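Local coordinates for protein nucleoporin nup120 (Schizosaccharomyces pombe, PDB 4GQ2) that serves as a structural component of the nuclear pore complex, whose nucleoporins can also act as docking partners for transport factors, at residues Ala299-Asp304 with Gly308-Tyr313; Ile481-Asn484 with Gly489-Tyr492; Arg656-Asp661 with Ala801-Asp806; Glu888-Gln893 with Glu932-Ala937. One frame throughout, in Å; residues are numbered along the deposited sequence.

Overall arrangement
Four contacts sample the successive parts of an elongated nucleoporin chain, and they follow one another along the sequence without interleaving. Contact 1 pairs two strands of a beta-propeller blade, contact 2 ties together a loop between two helices, and contacts 3 and 4 each set the end of one helix against another helix. None touches another: contacts 1 and 4, on opposite sides of the chain's centre, have centres 81 Å apart, and the nearest atoms of contacts 3 and 4 stay about 23 Å apart. In this structural protein all are packing contacts. Contact 2, 67 Å from contact 1 centre to centre, is the one that meets a second protein of the assembly.

Contact 1: Ala299-Asp304 with Gly308-Tyr313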
loop_
_atom_site.group_PDB
_atom_site.type_symbol
_atom_site.label_atom_id
_atom_site.label_comp_id
_atom_site.label_asym_id
_atom_site.label_seq_id
_atom_site.Cartn_x
_atom_site.Cartn_y
_atom_site.Cartn_z
ATOM N N ALA A 299 13.184 -2.532 -41.446
ATOM C CA ALA A 299 14.453 -2.334 -40.775
ATOM C C ALA A 299 15.222 -3.648 -40.760
ATOM O O ALA A 299 14.640 -4.719 -40.573
ATOM C CB ALA A 299 14.242 -1.807 -39.367
ATOM N N LEU A 300 16.531 -3.552 -40.967
ATOM C CA LEU A 300 17.391 -4.721 -41.084
ATOM C C LEU A 300 18.683 -4.495 -40.311
ATOM O O LEU A 300 19.262 -3.406 -40.359
ATOM C CB LEU A 300 17.664 -5.037 -42.563
ATOM C CG LEU A 300 18.885 -5.859 -43.001
ATOM C CD1 LEU A 300 18.852 -7.288 -42.473
ATOM C CD2 LEU A 300 18.998 -5.853 -44.518
ATOM N N TYR A 301 19.119 -5.536 -39.602
ATOM C CA TYR A 301 20.271 -5.464 -38.707
ATOM C C TYR A 301 21.505 -6.156 -39.269
ATOM O O TYR A 301 21.413 -7.263 -39.809
ATOM C CB TYR A 301 19.924 -6.091 -37.355
ATOM C CG TYR A 301 21.052 -6.076 -36.348
ATOM C CD1 TYR A 301 21.606 -4.873 -35.916
ATOM C CD2 TYR A 301 21.551 -7.265 -35.805
ATOM C CE1 TYR A 301 22.632 -4.849 -34.982
ATOM C CE2 TYR A 301 22.575 -7.249 -34.860
ATOM C CZ TYR A 301 23.107 -6.037 -34.458
ATOM O OH TYR A 301 24.116 -5.997 -33.531
ATOM N N TYR A 302 22.650 -5.492 -39.114
ATOM C CA TYR A 302 23.950 -6.019 -39.521
ATOM C C TYR A 302 24.859 -6.109 -38.302
ATOM O O TYR A 302 25.231 -5.078 -37.735
ATOM C CB TYR A 302 24.625 -5.089 -40.531
ATOM C CG TYR A 302 24.031 -5.060 -41.921
ATOM C CD1 TYR A 302 22.939 -4.241 -42.215
ATOM C CD2 TYR A 302 24.593 -5.814 -42.958
ATOM C CE1 TYR A 302 22.404 -4.192 -43.492
ATOM C CE2 TYR A 302 24.065 -5.767 -44.242
ATOM C CZ TYR A 302 22.972 -4.955 -44.501
ATOM O OH TYR A 302 22.434 -4.897 -45.767
ATOM N N PRO A 303 25.217 -7.336 -37.890
ATOM C CA PRO A 303 26.207 -7.512 -36.823
ATOM C C PRO A 303 27.582 -6.954 -37.205
ATOM O O PRO A 303 27.945 -6.948 -38.385
ATOM C CB PRO A 303 26.279 -9.031 -36.657
ATOM C CG PRO A 303 24.953 -9.523 -37.136
ATOM C CD PRO A 303 24.567 -8.606 -38.261
ATOM N N ASP A 304 28.318 -6.477 -36.202
ATOM C CA ASP A 304 29.655 -5.909 -36.375
ATOM C C ASP A 304 30.588 -6.504 -35.349
ATOM O O ASP A 304 30.265 -7.493 -34.690
ATOM C CB ASP A 304 29.639 -4.400 -36.105
ATOM C CG ASP A 304 29.197 -3.586 -37.292
ATOM O OD1 ASP A 304 28.785 -4.163 -38.315
ATOM O OD2 ASP A 304 29.252 -2.343 -37.181
ATOM N N GLY A 308 27.073 -3.309 -34.269
ATOM C CA GLY A 308 26.413 -3.392 -35.567
ATOM C C GLY A 308 25.859 -2.086 -36.103
ATOM O O GLY A 308 26.255 -1.003 -35.673
ATOM N N SER A 309 24.940 -2.204 -37.056
ATOM C CA SER A 309 24.297 -1.058 -37.688
ATOM C C SER A 309 22.954 -1.497 -38.250
ATOM O O SER A 309 22.644 -2.686 -38.263
ATOM C CB SER A 309 25.182 -0.478 -38.800
ATOM O OG SER A 309 25.514 -1.461 -39.768
ATOM N N PHE A 310 22.160 -0.538 -38.715
ATOM C CA PHE A 310 20.814 -0.831 -39.189
ATOM C C PHE A 310 20.538 -0.219 -40.560
ATOM O O PHE A 310 21.034 0.860 -40.877
ATOM C CB PHE A 310 19.776 -0.322 -38.186
ATOM C CG PHE A 310 19.759 -1.073 -36.881
ATOM C CD1 PHE A 310 20.577 -0.681 -35.825
ATOM C CD2 PHE A 310 18.907 -2.158 -36.700
ATOM C CE1 PHE A 310 20.558 -1.366 -34.621
ATOM C CE2 PHE A 310 18.879 -2.846 -35.497
ATOM C CZ PHE A 310 19.705 -2.448 -34.457
ATOM N N SER A 311 19.736 -0.918 -41.360
ATOM C CA SER A 311 19.302 -0.420 -42.662
ATOM C C SER A 311 17.786 -0.280 -42.729
ATOM O O SER A 311 17.060 -1.013 -42.062
ATOM C CB SER A 311 19.777 -1.351 -43.778
ATOM O OG SER A 311 21.166 -1.214 -44.000
ATOM N N ILE A 312 17.319 0.673 -43.531
ATOM C CA ILE A 312 15.898 0.786 -43.857
ATOM C C ILE A 312 15.701 0.628 -45.368
ATOM O O ILE A 312 16.483 1.152 -46.161
ATOM C CB ILE A 312 15.279 2.108 -43.338
ATOM C CG1 ILE A 312 15.193 2.089 -41.803
ATOM C CG2 ILE A 312 13.898 2.343 -43.947
ATOM C CD1 ILE A 312 14.686 3.374 -41.169
ATOM N N TYR A 313 14.665 -0.113 -45.750
ATOM C CA TYR A 313 14.327 -0.341 -47.146
ATOM C C TYR A 313 12.869 0.009 -47.405
ATOM O O TYR A 313 12.006 -0.236 -46.562
ATOM C CB TYR A 313 14.550 -1.807 -47.521
ATOM C CG TYR A 313 15.992 -2.261 -47.521
ATOM C CD1 TYR A 313 16.631 -2.603 -46.332
ATOM C CD2 TYR A 313 16.713 -2.373 -48.713
ATOM C CE1 TYR A 313 17.948 -3.027 -46.325
ATOM C CE2 TYR A 313 18.035 -2.804 -48.716
ATOM C CZ TYR A 313 18.644 -3.128 -47.516
ATOM O OH TYR A 313 19.953 -3.551 -47.488
#
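Strands 299-302 and 309-313 run antiparallel, and the hydrogen-bonded pairs Leu300-Ser311 and Tyr302-Ser309 alternate with the non-hydrogen-bonded pairs Ala299-Ile312 and Tyr301-Phe310. Within the first of these, Ser311 N reaches Leu300 O at 2.7 Å, while Leu300 N returns the bond to Ser311 O at 2.8 Å. One face of the sheet carries the Tyr301-Phe310 pair. Tyr301 CD1 sits over the Phe310 ring toward its rim, 3.4 Å from Phe310 CZ, with the planes 40° apart in an oblique meeting. The tyrosine ring gets there because its CG lies anti to the backbone N (chi1 180°), and its hydroxyl is bonded to His307 O in the turn. Phe310 also meets Phe350 edge-to-face and packs on Leu364 and Ile366; shortening it to alanine would probably open a gap beneath Tyr301 CD1 and take from Phe350 this aromatic neighbour. The other face is more polar. Leu300 CD2 presses on Tyr313 CE1 at 3.5 Å, Tyr302 CE1 lies 3.3 Å from Ser311 OG, which is bonded to Lys330 O, and the hydroxyls of Tyr302 and Tyr313 make a weak hydrogen bond. This beta hairpin supplies the second and third strands of a four-stranded antiparallel blade, the unit of a beta-propeller, with Phe310 and Tyr301 facing strands 346-354 and 361-370 of a neighbouring sheet.

Contact 2: Ile481-Asn484 with Gly489-Tyr492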
loop_
_atom_site.group_PDB
_atom_site.type_symbol
_atom_site.label_atom_id
_atom_site.label_comp_id
_atom_site.label_asym_id
_atom_site.label_seq_id
_atom_site.Cartn_x
_atom_site.Cartn_y
_atom_site.Cartn_z
ATOM N N ILE A 481 14.479 -15.629 21.387
ATOM C CA ILE A 481 14.895 -14.623 22.347
ATOM C C ILE A 481 15.617 -15.290 23.520
ATOM O O ILE A 481 15.157 -16.302 24.064
ATOM C CB ILE A 481 13.701 -13.759 22.823
ATOM C CG1 ILE A 481 14.191 -12.575 23.661
ATOM C CG2 ILE A 481 12.669 -14.597 23.576
ATOM C CD1 ILE A 481 13.131 -11.528 23.943
ATOM N N GLU A 482 16.753 -14.716 23.900
ATOM C CA GLU A 482 17.584 -15.286 24.953
ATOM C C GLU A 482 17.667 -14.427 26.205
ATOM O O GLU A 482 17.695 -13.197 26.118
ATOM C CB GLU A 482 18.986 -15.579 24.424
ATOM C CG GLU A 482 19.082 -16.944 23.767
ATOM C CD GLU A 482 20.268 -17.071 22.844
ATOM O OE1 GLU A 482 20.425 -16.205 21.953
ATOM O OE2 GLU A 482 21.031 -18.049 23.004
ATOM N N PRO A 483 17.692 -15.084 27.375
ATOM C CA PRO A 483 18.023 -14.466 28.659
ATOM C C PRO A 483 19.407 -13.809 28.648
ATOM O O PRO A 483 20.287 -14.249 27.904
ATOM C CB PRO A 483 18.018 -15.654 29.632
ATOM C CG PRO A 483 17.986 -16.886 28.786
ATOM C CD PRO A 483 17.257 -16.479 27.548
ATOM N N ASN A 484 19.580 -12.767 29.464
ATOM C CA ASN A 484 20.847 -12.032 29.600
ATOM C C ASN A 484 20.729 -10.973 30.704
ATOM O O ASN A 484 19.656 -10.388 30.882
ATOM C CB ASN A 484 21.221 -11.353 28.275
ATOM C CG ASN A 484 22.717 -11.127 28.122
ATOM O OD1 ASN A 484 23.181 -9.987 28.066
ATOM N ND2 ASN A 484 23.480 -12.215 28.052
ATOM N N GLY A 489 16.569 -10.730 32.843
ATOM C CA GLY A 489 15.781 -10.218 31.721
ATOM C C GLY A 489 16.264 -10.849 30.430
ATOM O O GLY A 489 17.181 -11.675 30.442
ATOM N N TYR A 490 15.652 -10.469 29.313
ATOM C CA TYR A 490 16.077 -10.987 28.017
ATOM C C TYR A 490 17.101 -10.077 27.353
ATOM O O TYR A 490 17.195 -8.891 27.673
ATOM C CB TYR A 490 14.882 -11.185 27.088
ATOM C CG TYR A 490 13.887 -12.230 27.544
ATOM C CD1 TYR A 490 14.092 -13.580 27.267
ATOM C CD2 TYR A 490 12.729 -11.868 28.226
ATOM C CE1 TYR A 490 13.181 -14.545 27.672
ATOM C CE2 TYR A 490 11.813 -12.826 28.638
ATOM C CZ TYR A 490 12.045 -14.161 28.356
ATOM O OH TYR A 490 11.144 -15.119 28.746
ATOM N N ASP A 491 17.881 -10.654 26.441
ATOM C CA ASP A 491 18.797 -9.898 25.599
ATOM C C ASP A 491 17.997 -9.360 24.416
ATOM O O ASP A 491 17.995 -9.940 23.329
ATOM C CB ASP A 491 19.956 -10.786 25.117
ATOM C CG ASP A 491 21.091 -9.992 24.482
ATOM O OD1 ASP A 491 20.917 -8.785 24.210
ATOM O OD2 ASP A 491 22.166 -10.581 24.243
ATOM N N TYR A 492 17.301 -8.256 24.658
ATOM C CA TYR A 492 16.477 -7.595 23.655
ATOM C C TYR A 492 17.287 -7.141 22.446
ATOM O O TYR A 492 16.824 -7.249 21.309
ATOM C CB TYR A 492 15.761 -6.402 24.290
ATOM C CG TYR A 492 14.844 -6.796 25.424
ATOM C CD1 TYR A 492 13.641 -7.464 25.173
ATOM C CD2 TYR A 492 15.168 -6.496 26.750
ATOM C CE1 TYR A 492 12.794 -7.826 26.209
ATOM C CE2 TYR A 492 14.322 -6.853 27.793
ATOM C CZ TYR A 492 13.135 -7.518 27.517
ATOM O OH TYR A 492 12.279 -7.881 28.540
HETATM O O HOH W 1 18.246 -12.544 22.402
#
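Ile481 lays its outer branch against the root of Tyr490: CD1 of the isoleucine comes within 3.6 Å of Tyr490 CB, and CG1 lies 3.7 Å from Tyr490 CD1. The two side chains cross at about a right angle, which lets the isoleucine fill the corner where the ring leaves the backbone. With its CG1 swung opposite the backbone N (chi1 -171°), Ile481 also extends CD1 toward the Tyr492 ring, one face of which is covered near the rim by Tyr490 CB. Next to this apolar corner the backbones come close enough for a single bridge, Pro483 with Tyr490. Asp491 N gives a nearly straight bond of 2.6 Å to Glu482 O, coming in almost along the C=O axis, and Asn484 N bonds to Gly489 O at 2.8 Å. The loop thereby closes on itself just ahead of helix 492-515, with Asp491 as the centre of an inverse gamma turn and as the N-cap, its OD1 taking the Glu494 N-H. On the far side of the bridge Asn484 and Asp491 lie side by side and point the same way. Asn484 CB and Asp491 CB are only 3.4 Å apart, and amide and carboxylate stack with planes 20° from parallel. A water bridges the two backbones, accepting from Glu482 N and donating to Asp491 O at 2.8 Å. Ile481, Glu482, Pro483 and Tyr492 pack on a chain of another protein, and Tyr490 OH is hydrogen-bonded to the backbone of that chain.

Contact 3: Arg656-Asp661 with Ala801-Asp806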
loop_
_atom_site.group_PDB
_atom_site.type_symbol
_atom_site.label_atom_id
_atom_site.label_comp_id
_atom_site.label_asym_id
_atom_site.label_seq_id
_atom_site.Cartn_x
_atom_site.Cartn_y
_atom_site.Cartn_z
ATOM N N ARG A 656 7.883 25.486 -11.397
ATOM C CA ARG A 656 8.167 24.594 -12.529
ATOM C C ARG A 656 7.900 23.128 -12.198
ATOM O O ARG A 656 7.307 22.408 -13.000
ATOM C CB ARG A 656 9.620 24.732 -13.003
ATOM C CG ARG A 656 9.866 25.839 -14.008
ATOM C CD ARG A 656 10.672 25.349 -15.203
ATOM N NE ARG A 656 12.041 24.967 -14.857
ATOM C CZ ARG A 656 12.806 24.158 -15.590
ATOM N NH1 ARG A 656 12.342 23.627 -16.716
ATOM N NH2 ARG A 656 14.038 23.872 -15.191
ATOM N N LEU A 657 8.349 22.701 -11.018
ATOM C CA LEU A 657 8.305 21.293 -10.623
ATOM C C LEU A 657 6.880 20.784 -10.468
ATOM O O LEU A 657 6.579 19.649 -10.839
ATOM C CB LEU A 657 9.107 21.061 -9.337
ATOM C CG LEU A 657 10.623 21.272 -9.428
ATOM C CD1 LEU A 657 11.259 21.389 -8.050
ATOM C CD2 LEU A 657 11.298 20.174 -10.239
ATOM N N ARG A 658 6.004 21.639 -9.951
ATOM C CA ARG A 658 4.606 21.277 -9.716
ATOM C C ARG A 658 3.692 21.629 -10.886
ATOM O O ARG A 658 2.487 21.361 -10.838
ATOM C CB ARG A 658 4.091 21.935 -8.430
ATOM C CG ARG A 658 4.056 23.454 -8.467
ATOM C CD ARG A 658 3.864 24.034 -7.077
ATOM N NE ARG A 658 2.558 23.684 -6.542
ATOM C CZ ARG A 658 2.170 23.904 -5.292
ATOM N NH1 ARG A 658 2.996 24.490 -4.426
ATOM N NH2 ARG A 658 0.952 23.534 -4.909
ATOM N N SER A 659 4.264 22.232 -11.926
ATOM C CA SER A 659 3.502 22.638 -13.109
ATOM C C SER A 659 3.186 21.445 -13.988
ATOM O O SER A 659 4.094 20.750 -14.438
ATOM C CB SER A 659 4.281 23.671 -13.923
ATOM O OG SER A 659 4.292 24.927 -13.272
ATOM N N PHE A 660 1.897 21.211 -14.222
ATOM C CA PHE A 660 1.452 20.117 -15.089
ATOM C C PHE A 660 0.261 20.504 -15.953
ATOM O O PHE A 660 -0.672 21.169 -15.484
ATOM C CB PHE A 660 1.100 18.877 -14.260
ATOM C CG PHE A 660 2.263 18.318 -13.500
ATOM C CD1 PHE A 660 3.231 17.561 -14.149
ATOM C CD2 PHE A 660 2.404 18.567 -12.138
ATOM C CE1 PHE A 660 4.320 17.057 -13.451
ATOM C CE2 PHE A 660 3.483 18.061 -11.435
ATOM C CZ PHE A 660 4.444 17.304 -12.091
ATOM N N ASP A 661 0.302 20.077 -17.215
ATOM C CA ASP A 661 -0.856 20.171 -18.101
ATOM C C ASP A 661 -2.043 19.375 -17.564
ATOM O O ASP A 661 -1.899 18.526 -16.677
ATOM C CB ASP A 661 -0.507 19.675 -19.509
ATOM C CG ASP A 661 -0.447 20.798 -20.527
ATOM O OD1 ASP A 661 -0.826 21.938 -20.190
ATOM O OD2 ASP A 661 -0.031 20.535 -21.673
ATOM N N ALA A 801 -4.151 17.336 -10.374
ATOM C CA ALA A 801 -5.096 17.343 -9.251
ATOM C C ALA A 801 -4.409 17.497 -7.895
ATOM O O ALA A 801 -5.023 17.963 -6.928
ATOM C CB ALA A 801 -5.952 16.087 -9.266
ATOM N N ILE A 802 -3.141 17.105 -7.827
ATOM C CA ILE A 802 -2.389 17.171 -6.579
ATOM C C ILE A 802 -1.880 18.582 -6.340
ATOM O O ILE A 802 -1.941 19.081 -5.219
ATOM C CB ILE A 802 -1.199 16.174 -6.560
ATOM C CG1 ILE A 802 -1.705 14.728 -6.599
ATOM C CG2 ILE A 802 -0.323 16.396 -5.331
ATOM C CD1 ILE A 802 -0.661 13.712 -7.027
ATOM N N PHE A 803 -1.373 19.221 -7.391
ATOM C CA PHE A 803 -0.651 20.483 -7.221
ATOM C C PHE A 803 -1.380 21.772 -7.607
ATOM O O PHE A 803 -1.018 22.839 -7.110
ATOM C CB PHE A 803 0.709 20.423 -7.919
ATOM C CG PHE A 803 1.636 19.389 -7.347
ATOM C CD1 PHE A 803 2.280 19.603 -6.127
ATOM C CD2 PHE A 803 1.874 18.201 -8.030
ATOM C CE1 PHE A 803 3.139 18.654 -5.605
ATOM C CE2 PHE A 803 2.725 17.240 -7.505
ATOM C CZ PHE A 803 3.362 17.470 -6.294
ATOM N N ILE A 804 -2.369 21.704 -8.494
ATOM C CA ILE A 804 -3.004 22.947 -8.950
ATOM C C ILE A 804 -4.147 23.331 -8.025
ATOM O O ILE A 804 -5.144 22.619 -7.916
ATOM C CB ILE A 804 -3.327 22.984 -10.474
ATOM C CG1 ILE A 804 -4.545 22.126 -10.844
ATOM C CG2 ILE A 804 -2.084 22.628 -11.295
ATOM C CD1 ILE A 804 -5.812 22.924 -11.082
ATOM N N ARG A 805 -3.964 24.462 -7.348
ATOM C CA ARG A 805 -4.739 24.809 -6.158
ATOM C C ARG A 805 -5.496 26.132 -6.284
ATOM O O ARG A 805 -5.221 26.935 -7.180
ATOM C CB ARG A 805 -3.807 24.879 -4.942
ATOM C CG ARG A 805 -2.785 23.752 -4.850
ATOM C CD ARG A 805 -2.014 23.782 -3.539
ATOM N NE ARG A 805 -2.922 23.937 -2.408
ATOM C CZ ARG A 805 -3.683 22.966 -1.913
ATOM N NH1 ARG A 805 -3.645 21.744 -2.431
ATOM N NH2 ARG A 805 -4.483 23.222 -0.888
ATOM N N ASP A 806 -6.450 26.340 -5.371
ATOM C CA ASP A 806 -7.233 27.583 -5.262
ATOM C C ASP A 806 -8.176 27.563 -4.049
ATOM O O ASP A 806 -8.404 26.508 -3.446
ATOM C CB ASP A 806 -8.020 27.871 -6.554
ATOM C CG ASP A 806 -8.712 26.638 -7.108
ATOM O OD1 ASP A 806 -9.667 26.151 -6.471
ATOM O OD2 ASP A 806 -8.301 26.161 -8.186
#
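Arg658, late in helix 646-658 of the helical domain of the Nup120 family, meets Phe803 at the end of helix 790-803; the two segments are 140 residues apart along the chain. The arginine CB rests 3.7 Å from Phe803 CG, and its backbone O lies 3.5 Å from Phe803 CB. Beyond that, the side chain bends at chi3 (-66°) and brings Arg658 NH2 round to Phe803 O, 3.0 Å away. This bond uses a lone pair in the carbonyl plane, and the oxygen lies close to the guanidinium plane. A cation placed at the C-terminal end of a helix probably gains from the partial negative charge there. NH1 forms a salt bridge with Asp728 of helix 719-739, which helps fix the group's rotation. A leucine in place of Arg658 would probably leave the Phe803 carbonyl and the Asp728 carboxylate without their shared mate. Farther on, Phe660 turns back to the same aromatic, packing also on Ile796 and Leu799. Ile802 CG2 covers the centre of one Phe803 face, and the Phe803 ring also meets that of Phe689. Phe660 CE2 stops 3.8 Å from Phe803 CD2.

Contact 4: Glu888-Gln893 with Glu932-Ala937; sequences EKYHHQ and EDLSIA
Tyr890 slides its ring beneath Leu934 CD1, which stands over one face with the methyl 4.2 Å from the ring centroid and 23° off the normal, a CH-pi contact. The same methyl is 3.8 Å from Tyr890 CD2, toward the rim. Lys889 CG covers the opposite face, so the ring lies between two aliphatic groups. At the far end Tyr890 OH reaches Ala937 CB at 3.1 Å, a close approach allowed by the small alanine one helical turn past Asp933. Asp933 adds its backbone O, 3.9 Å from Tyr890 CE1. The ring is aimed at helix 932-949 with its CG beside the backbone N (chi1 -51°), from the first residue to leave helix 881-889. That helix closes in a Schellman motif: His891, with positive phi, is the C-prime residue, and its N bonds back to Glu888 O. The contact therefore packs the capped end of one helix on the first turns of another in the region of HEAT repeats. A water links His891 NE2 and Asp933 OD2 by weak bonds. With no direct hydrogen bond between the segments, cohesion here probably rests mainly on dispersion and on the fit of one aromatic ring to apolar groups.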
loop_
_atom_site.group_PDB
_atom_site.type_symbol
_atom_site.label_atom_id
_atom_site.label_comp_id
_atom_site.label_asym_id
_atom_site.label_seq_id
_atom_site.Cartn_x
_atom_site.Cartn_y
_atom_site.Cartn_z
ATOM N N GLU A 888 -34.304 19.752 1.299
ATOM C CA GLU A 888 -35.200 20.087 0.198
ATOM C C GLU A 888 -36.664 19.926 0.608
ATOM O O GLU A 888 -37.499 20.782 0.300
ATOM C CB GLU A 888 -34.908 19.232 -1.034
ATOM C CG GLU A 888 -35.480 19.823 -2.316
ATOM C CD GLU A 888 -35.728 18.791 -3.400
ATOM O OE1 GLU A 888 -35.321 17.619 -3.230
ATOM O OE2 GLU A 888 -36.336 19.156 -4.430
ATOM N N LYS A 889 -36.963 18.830 1.304
ATOM C CA LYS A 889 -38.314 18.563 1.797
ATOM C C LYS A 889 -38.849 19.732 2.629
ATOM O O LYS A 889 -40.024 20.084 2.533
ATOM C CB LYS A 889 -38.344 17.262 2.606
ATOM C CG LYS A 889 -39.739 16.708 2.838
ATOM C CD LYS A 889 -39.707 15.345 3.507
ATOM C CE LYS A 889 -39.270 14.254 2.543
ATOM N NZ LYS A 889 -39.076 12.957 3.247
ATOM N N TYR A 890 -37.973 20.352 3.410
ATOM C CA TYR A 890 -38.371 21.454 4.288
ATOM C C TYR A 890 -37.875 22.831 3.823
ATOM O O TYR A 890 -37.603 23.725 4.633
ATOM C CB TYR A 890 -38.024 21.110 5.744
ATOM C CG TYR A 890 -38.566 19.732 6.112
ATOM C CD1 TYR A 890 -39.934 19.454 6.013
ATOM C CD2 TYR A 890 -37.717 18.701 6.515
ATOM C CE1 TYR A 890 -40.440 18.199 6.315
ATOM C CE2 TYR A 890 -38.216 17.441 6.826
ATOM C CZ TYR A 890 -39.579 17.197 6.727
ATOM O OH TYR A 890 -40.091 15.954 7.034
ATOM N N HIS A 891 -37.769 22.977 2.497
ATOM C CA HIS A 891 -37.510 24.261 1.814
ATOM C C HIS A 891 -36.280 24.987 2.288
ATOM O O HIS A 891 -36.293 26.214 2.447
ATOM C CB HIS A 891 -38.736 25.172 1.902
ATOM C CG HIS A 891 -40.047 24.427 1.857
ATOM N ND1 HIS A 891 -40.565 23.941 0.714
ATOM C CD2 HIS A 891 -40.931 24.069 2.873
ATOM C CE1 HIS A 891 -41.727 23.313 0.980
ATOM N NE2 HIS A 891 -41.949 23.392 2.302
ATOM N N HIS A 892 -35.210 24.229 2.526
ATOM C CA HIS A 892 -33.926 24.782 2.968
ATOM C C HIS A 892 -34.062 25.801 4.072
ATOM O O HIS A 892 -33.360 26.817 4.109
ATOM C CB HIS A 892 -33.127 25.304 1.775
ATOM C CG HIS A 892 -32.880 24.254 0.719
ATOM N ND1 HIS A 892 -31.703 23.617 0.592
ATOM C CD2 HIS A 892 -33.727 23.711 -0.245
ATOM C CE1 HIS A 892 -31.781 22.727 -0.414
ATOM N NE2 HIS A 892 -33.021 22.785 -0.925
ATOM N N GLN A 893 -34.971 25.501 4.998
ATOM C CA GLN A 893 -35.235 26.330 6.163
ATOM C C GLN A 893 -35.044 25.456 7.387
ATOM O O GLN A 893 -35.210 24.230 7.308
ATOM C CB GLN A 893 -36.685 26.808 6.134
ATOM C CG GLN A 893 -36.870 28.295 6.370
ATOM C CD GLN A 893 -37.064 29.061 5.076
ATOM O OE1 GLN A 893 -38.126 29.638 4.847
ATOM N NE2 GLN A 893 -36.046 29.059 4.215
ATOM N N GLU A 932 -44.894 23.262 10.161
ATOM C CA GLU A 932 -45.683 22.206 10.793
ATOM C C GLU A 932 -45.222 20.836 10.303
ATOM O O GLU A 932 -45.147 19.878 11.076
ATOM C CB GLU A 932 -47.181 22.408 10.521
ATOM C CG GLU A 932 -48.097 21.561 11.398
ATOM C CD GLU A 932 -49.571 21.689 11.043
ATOM O OE1 GLU A 932 -49.898 21.985 9.869
ATOM O OE2 GLU A 932 -50.410 21.481 11.947
ATOM N N ASP A 933 -44.908 20.759 9.014
ATOM C CA ASP A 933 -44.480 19.507 8.405
ATOM C C ASP A 933 -43.184 19.023 9.029
ATOM O O ASP A 933 -42.995 17.817 9.241
ATOM C CB ASP A 933 -44.322 19.666 6.891
ATOM C CG ASP A 933 -45.637 19.986 6.201
ATOM O OD1 ASP A 933 -46.619 19.231 6.397
ATOM O OD2 ASP A 933 -45.686 20.994 5.458
ATOM N N LEU A 934 -42.301 19.974 9.330
ATOM C CA LEU A 934 -41.030 19.671 9.971
ATOM C C LEU A 934 -41.246 19.272 11.425
ATOM O O LEU A 934 -40.670 18.286 11.888
ATOM C CB LEU A 934 -40.072 20.856 9.860
ATOM C CG LEU A 934 -38.719 20.800 10.574
ATOM C CD1 LEU A 934 -37.932 19.531 10.257
ATOM C CD2 LEU A 934 -37.928 22.044 10.196
ATOM N N SER A 935 -42.095 20.032 12.118
ATOM C CA SER A 935 -42.454 19.764 13.509
ATOM C C SER A 935 -43.008 18.358 13.661
ATOM O O SER A 935 -42.581 17.602 14.540
ATOM C CB SER A 935 -43.479 20.787 14.005
ATOM O OG SER A 935 -42.875 22.053 14.183
ATOM N N ILE A 936 -43.943 18.015 12.781
ATOM C CA ILE A 936 -44.573 16.699 12.773
ATOM C C ILE A 936 -43.524 15.610 12.571
ATOM O O ILE A 936 -43.501 14.628 13.317
ATOM C CB ILE A 936 -45.688 16.614 11.700
ATOM C CG1 ILE A 936 -46.958 17.313 12.203
ATOM C CG2 ILE A 936 -45.985 15.167 11.322
ATOM C CD1 ILE A 936 -47.880 17.810 11.107
ATOM N N ALA A 937 -42.650 15.806 11.578
ATOM C CA ALA A 937 -41.623 14.825 11.235
ATOM C C ALA A 937 -40.650 14.592 12.387
ATOM O O ALA A 937 -40.239 13.457 12.631
ATOM C CB ALA A 937 -40.875 15.240 9.977
HETATM O O HOH W 2 -42.659 22.595 4.929
#